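Local coordinates for EH1AB1 (PDB 6I8F), which probably hydrolyses carboxylic esters as a serine hydrolase of the alpha/beta-hydrolase fold, at residues P144-R156 against M180-T194. Numbering follows the deposited sequence.
Sequences PIDDGIAAFRHIR and MAAVVCQACRDAGET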
loop_
_atom_site.group_PDB
_atom_site.type_symbol
_atom_site.label_atom_id
_atom_site.label_comp_id
_atom_site.label_asym_id
_atom_site.label_seq_id
_atom_site.Cartn_x
_atom_site.Cartn_y
_atom_site.Cartn_z
ATOM N N PRO A 144 16.073 -7.157 -24.218
ATOM C CA PRO A 144 15.687 -6.126 -23.250
ATOM C C PRO A 144 15.788 -6.593 -21.783
ATOM O O PRO A 144 16.276 -5.859 -20.921
ATOM C CB PRO A 144 14.258 -5.766 -23.681
ATOM C CG PRO A 144 14.206 -6.185 -25.145
ATOM C CD PRO A 144 15.009 -7.465 -25.181
ATOM N N ILE A 145 15.346 -7.823 -21.526
ATOM C CA ILE A 145 15.420 -8.464 -20.214
ATOM C C ILE A 145 16.892 -8.612 -19.813
ATOM O O ILE A 145 17.234 -8.370 -18.661
ATOM C CB ILE A 145 14.672 -9.819 -20.228
ATOM C CG1 ILE A 145 13.161 -9.637 -20.387
ATOM C CG2 ILE A 145 15.014 -10.684 -19.011
ATOM C CD1 ILE A 145 12.513 -8.769 -19.351
ATOM N N ASP A 146 17.732 -9.036 -20.766
ATOM C CA ASP A 146 19.167 -9.190 -20.540
ATOM C C ASP A 146 19.762 -7.868 -20.038
ATOM O O ASP A 146 20.528 -7.869 -19.077
ATOM C CB ASP A 146 19.908 -9.671 -21.792
ATOM C CG ASP A 146 19.708 -11.150 -22.113
ATOM O OD1 ASP A 146 19.180 -11.884 -21.264
ATOM O OD2 ASP A 146 20.081 -11.553 -23.213
ATOM N N ASP A 147 19.404 -6.758 -20.691
ATOM C CA ASP A 147 19.884 -5.425 -20.306
ATOM C C ASP A 147 19.368 -5.057 -18.913
ATOM O O ASP A 147 20.102 -4.499 -18.115
ATOM C CB ASP A 147 19.468 -4.361 -21.325
ATOM C CG ASP A 147 20.280 -4.403 -22.607
ATOM O OD1 ASP A 147 19.996 -3.591 -23.500
ATOM O OD2 ASP A 147 21.187 -5.260 -22.706
ATOM N N GLY A 148 18.094 -5.358 -18.641
ATOM C CA GLY A 148 17.485 -5.032 -17.342
ATOM C C GLY A 148 18.234 -5.707 -16.204
ATOM O O GLY A 148 18.583 -5.091 -15.195
ATOM N N ILE A 149 18.487 -7.001 -16.391
ATOM C CA ILE A 149 19.247 -7.792 -15.451
ATOM C C ILE A 149 20.669 -7.225 -15.332
ATOM O O ILE A 149 21.137 -7.031 -14.214
ATOM C CB ILE A 149 19.220 -9.281 -15.840
ATOM C CG1 ILE A 149 17.801 -9.848 -15.731
ATOM C CG2 ILE A 149 20.208 -10.075 -14.993
ATOM C CD1 ILE A 149 17.612 -11.189 -16.410
ATOM N N ALA A 150 21.342 -6.943 -16.457
ATOM C CA ALA A 150 22.742 -6.467 -16.399
ATOM C C ALA A 150 22.814 -5.117 -15.663
ATOM O O ALA A 150 23.751 -4.872 -14.912
ATOM C CB ALA A 150 23.362 -6.377 -17.776
ATOM N N ALA A 151 21.818 -4.253 -15.879
ATOM C CA ALA A 151 21.776 -2.934 -15.213
ATOM C C ALA A 151 21.732 -3.099 -13.686
ATOM O O ALA A 151 22.476 -2.426 -12.950
ATOM C CB ALA A 151 20.592 -2.145 -15.711
ATOM N N PHE A 152 20.861 -3.992 -13.205
ATOM C CA PHE A 152 20.723 -4.216 -11.768
ATOM C C PHE A 152 22.014 -4.804 -11.182
ATOM O O PHE A 152 22.510 -4.335 -10.150
ATOM C CB PHE A 152 19.539 -5.123 -11.425
ATOM C CG PHE A 152 19.560 -5.509 -9.971
ATOM C CD1 PHE A 152 19.242 -4.578 -8.997
ATOM C CD2 PHE A 152 20.018 -6.752 -9.572
ATOM C CE1 PHE A 152 19.347 -4.898 -7.651
ATOM C CE2 PHE A 152 20.113 -7.075 -8.227
ATOM C CZ PHE A 152 19.770 -6.150 -7.269
ATOM N N ARG A 153 22.552 -5.846 -11.826
ATOM C CA ARG A 153 23.794 -6.490 -11.337
ATOM C C ARG A 153 24.922 -5.442 -11.295
ATOM O O ARG A 153 25.663 -5.368 -10.341
ATOM C CB ARG A 153 24.179 -7.684 -12.217
ATOM C CG ARG A 153 23.278 -8.905 -12.097
ATOM C CD ARG A 153 23.813 -10.085 -12.895
ATOM N NE ARG A 153 23.061 -11.317 -12.665
ATOM C CZ ARG A 153 22.857 -12.285 -13.570
ATOM N NH1 ARG A 153 23.235 -12.117 -14.830
ATOM N NH2 ARG A 153 22.261 -13.412 -13.212
ATOM N N HIS A 154 25.026 -4.612 -12.337
ATOM C CA HIS A 154 26.110 -3.624 -12.442
ATOM C C HIS A 154 26.003 -2.557 -11.337
ATOM O O HIS A 154 27.000 -2.194 -10.701
ATOM C CB HIS A 154 26.112 -2.980 -13.828
ATOM C CG HIS A 154 27.191 -1.964 -13.995
ATOM N ND1 HIS A 154 28.498 -2.318 -14.286
ATOM C CD2 HIS A 154 27.175 -0.619 -13.869
ATOM C CE1 HIS A 154 29.237 -1.228 -14.359
ATOM N NE2 HIS A 154 28.446 -0.169 -14.110
ATOM N N ILE A 155 24.797 -2.023 -11.131
ATOM C CA ILE A 155 24.579 -1.011 -10.071
ATOM C C ILE A 155 24.753 -1.654 -8.685
ATOM O O ILE A 155 25.389 -1.056 -7.811
ATOM C CB ILE A 155 23.225 -0.314 -10.258
ATOM C CG1 ILE A 155 23.257 0.519 -11.545
ATOM C CG2 ILE A 155 22.873 0.511 -9.027
ATOM C CD1 ILE A 155 21.907 0.811 -12.154
ATOM N N ARG A 156 24.229 -2.872 -8.500
ATOM C CA ARG A 156 24.399 -3.627 -7.241
ATOM C C ARG A 156 25.895 -3.779 -6.932
ATOM O O ARG A 156 26.330 -3.554 -5.815
ATOM C CB ARG A 156 23.707 -4.994 -7.326
ATOM C CG ARG A 156 23.885 -5.895 -6.108
ATOM C CD ARG A 156 23.733 -7.381 -6.416
ATOM N NE ARG A 156 24.679 -7.894 -7.404
ATOM C CZ ARG A 156 24.458 -8.926 -8.221
ATOM N NH1 ARG A 156 23.346 -9.637 -8.136
ATOM N NH2 ARG A 156 25.357 -9.239 -9.138
ATOM N N MET A 180 9.775 -6.552 -16.400
ATOM C CA MET A 180 11.241 -6.553 -16.307
ATOM C C MET A 180 11.666 -6.615 -14.838
ATOM O O MET A 180 12.517 -7.414 -14.474
ATOM C CB MET A 180 11.854 -5.303 -16.943
ATOM C CG MET A 180 13.342 -5.454 -17.226
ATOM S SD MET A 180 14.001 -4.186 -18.341
ATOM C CE MET A 180 13.216 -4.615 -19.891
ATOM N N ALA A 181 11.076 -5.743 -14.009
ATOM C CA ALA A 181 11.409 -5.685 -12.594
ATOM C C ALA A 181 11.117 -7.040 -11.942
ATOM O O ALA A 181 11.941 -7.555 -11.212
ATOM C CB ALA A 181 10.660 -4.561 -11.911
ATOM N N ALA A 182 9.944 -7.616 -12.218
ATOM C CA ALA A 182 9.587 -8.897 -11.606
ATOM C C ALA A 182 10.611 -9.968 -11.999
ATOM O O ALA A 182 11.048 -10.785 -11.169
ATOM C CB ALA A 182 8.193 -9.303 -12.010
ATOM N N VAL A 183 10.972 -9.969 -13.282
ATOM C CA VAL A 183 11.851 -10.986 -13.852
ATOM C C VAL A 183 13.261 -10.824 -13.286
ATOM O O VAL A 183 13.894 -11.824 -12.986
ATOM C CB VAL A 183 11.822 -10.951 -15.389
ATOM C CG1 VAL A 183 12.968 -11.744 -16.009
ATOM C CG2 VAL A 183 10.487 -11.447 -15.911
ATOM N N VAL A 184 13.740 -9.577 -13.130
ATOM C CA VAL A 184 15.064 -9.336 -12.538
ATOM C C VAL A 184 15.150 -10.015 -11.165
ATOM O O VAL A 184 16.152 -10.652 -10.851
ATOM C CB VAL A 184 15.415 -7.836 -12.435
ATOM C CG1 VAL A 184 16.649 -7.601 -11.572
ATOM C CG2 VAL A 184 15.609 -7.212 -13.809
ATOM N N CYS A 185 14.106 -9.860 -10.345
ATOM C CA CYS A 185 14.095 -10.450 -8.991
ATOM C C CYS A 185 14.193 -11.978 -9.060
ATOM O O CYS A 185 14.982 -12.578 -8.312
ATOM C CB CYS A 185 12.844 -10.063 -8.221
ATOM S SG CYS A 185 12.752 -8.286 -7.877
ATOM N N GLN A 186 13.404 -12.583 -9.952
ATOM C CA GLN A 186 13.377 -14.049 -10.121
ATOM C C GLN A 186 14.723 -14.546 -10.666
ATOM O O GLN A 186 15.218 -15.578 -10.205
ATOM C CB GLN A 186 12.235 -14.495 -11.033
ATOM C CG GLN A 186 10.879 -14.442 -10.364
ATOM C CD GLN A 186 9.847 -15.160 -11.191
ATOM O OE1 GLN A 186 10.182 -16.033 -11.992
ATOM N NE2 GLN A 186 8.590 -14.784 -11.007
ATOM N N ALA A 187 15.318 -13.778 -11.587
ATOM C CA ALA A 187 16.611 -14.125 -12.216
ATOM C C ALA A 187 17.726 -14.182 -11.171
ATOM O O ALA A 187 18.455 -15.174 -11.086
ATOM C CB ALA A 187 16.948 -13.143 -13.299
ATOM N N CYS A 188 17.833 -13.131 -10.352
ATOM C CA CYS A 188 18.820 -13.110 -9.271
ATOM C C CYS A 188 18.587 -14.270 -8.298
ATOM O O CYS A 188 19.531 -14.951 -7.882
ATOM C CB CYS A 188 18.791 -11.796 -8.509
ATOM S SG CYS A 188 19.329 -10.421 -9.549
ATOM N N ARG A 189 17.327 -14.497 -7.932
ATOM C CA ARG A 189 17.040 -15.541 -6.986
ATOM C C ARG A 189 17.443 -16.899 -7.583
ATOM O O ARG A 189 18.123 -17.682 -6.927
ATOM C CB ARG A 189 15.563 -15.560 -6.591
ATOM C CG ARG A 189 15.285 -16.587 -5.508
ATOM C CD ARG A 189 13.877 -17.106 -5.504
ATOM N NE ARG A 189 13.416 -17.674 -6.761
ATOM C CZ ARG A 189 12.144 -17.941 -6.980
ATOM N NH1 ARG A 189 11.281 -17.735 -6.001
ATOM N NH2 ARG A 189 11.728 -18.381 -8.152
ATOM N N ASP A 190 17.030 -17.168 -8.826
ATOM C CA ASP A 190 17.277 -18.472 -9.455
ATOM C C ASP A 190 18.780 -18.694 -9.689
ATOM O O ASP A 190 19.230 -19.832 -9.717
ATOM C CB ASP A 190 16.470 -18.630 -10.741
ATOM C CG ASP A 190 14.973 -18.657 -10.486
ATOM O OD1 ASP A 190 14.597 -18.688 -9.307
ATOM O OD2 ASP A 190 14.198 -18.630 -11.467
ATOM N N ALA A 191 19.553 -17.616 -9.832
ATOM C CA ALA A 191 21.001 -17.704 -10.057
ATOM C C ALA A 191 21.777 -17.775 -8.732
ATOM O O ALA A 191 23.000 -17.873 -8.749
ATOM C CB ALA A 191 21.442 -16.524 -10.877
ATOM N N GLY A 192 21.076 -17.696 -7.593
ATOM C CA GLY A 192 21.696 -17.758 -6.280
ATOM C C GLY A 192 22.500 -16.513 -5.945
ATOM O O GLY A 192 23.439 -16.582 -5.169
ATOM N N GLU A 193 22.147 -15.352 -6.507
ATOM C CA GLU A 193 22.872 -14.138 -6.111
ATOM C C GLU A 193 21.921 -13.186 -5.371
ATOM O O GLU A 193 20.712 -13.446 -5.256
ATOM C CB GLU A 193 23.619 -13.492 -7.281
ATOM C CG GLU A 193 22.933 -13.555 -8.624
ATOM C CD GLU A 193 23.754 -12.854 -9.691
ATOM O OE1 GLU A 193 23.473 -11.673 -9.971
ATOM O OE2 GLU A 193 24.692 -13.482 -10.217
ATOM N N THR A 194 22.511 -12.125 -4.814
ATOM C CA THR A 194 21.797 -11.065 -4.126
ATOM C C THR A 194 20.885 -10.331 -5.112
ATOM O O THR A 194 21.317 -9.811 -6.120
ATOM C CB THR A 194 22.783 -10.110 -3.455
ATOM O OG1 THR A 194 23.514 -10.926 -2.543
ATOM C CG2 THR A 194 22.124 -8.962 -2.719
#
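The guanidinium of Arg156 presents its edge to the other segment, where Glu193 OE1 and Thr194 O both lie near its plane, while Arg153 CA sits over one face. The Phe152 ring likewise meets Thr194 O edge-on, carries Arg156 CB above one face, and receives Cys188 SG obliquely, 4.7 Å from its centroid, a sulfur-aromatic contact. On one face of the Arg153 guanidinium rests Ile149 CG2. In the alpha/beta-hydrolase fold these groups join helix 143-157 to helix 176-190, which follows the probable nucleophile elbow, and to the loop beyond it; Phe152 also packs on Ile98 and Val171 of the central sheet. The axes of 144-156 and 180-190 approach to 9.4 Å and cross at -64°, and the backbones come nearest at Ile149 and Val184, their CA atoms 5.3 Å apart; beside them Gly148 CA lies 3.7 Å from Met180 SD, and a CB there would run into that sulfur. Val184 straddles the neighbouring turn, CG1 against Phe152 CB and CG2 against Ile149 CG1, and Ile149 CD1 reaches Ala187 CB at 3.7 Å. After the second helix ends in a Schellman motif at Gly192, Glu193 turns back toward the first. Its extended chain, with CG wedged between backbone N and carbonyl carbon (chi1 36°), delivers one oxygen to two arginines in a salt-bridge network. Arg156 NH1 donates to Glu193 OE1 at 2.7 Å, close to straight, and also to Thr194 O. Replacing Arg156 by a leucine would probably leave the Thr194 carbonyl without this donor and Glu193 with Arg153 as its remaining partner in the network. Arg153 NE bonds Glu193 OE1 at 2.7 Å with a more bent N-H...O angle of 132°, arriving from the carboxylate face opposite to that used by Arg156 NH1.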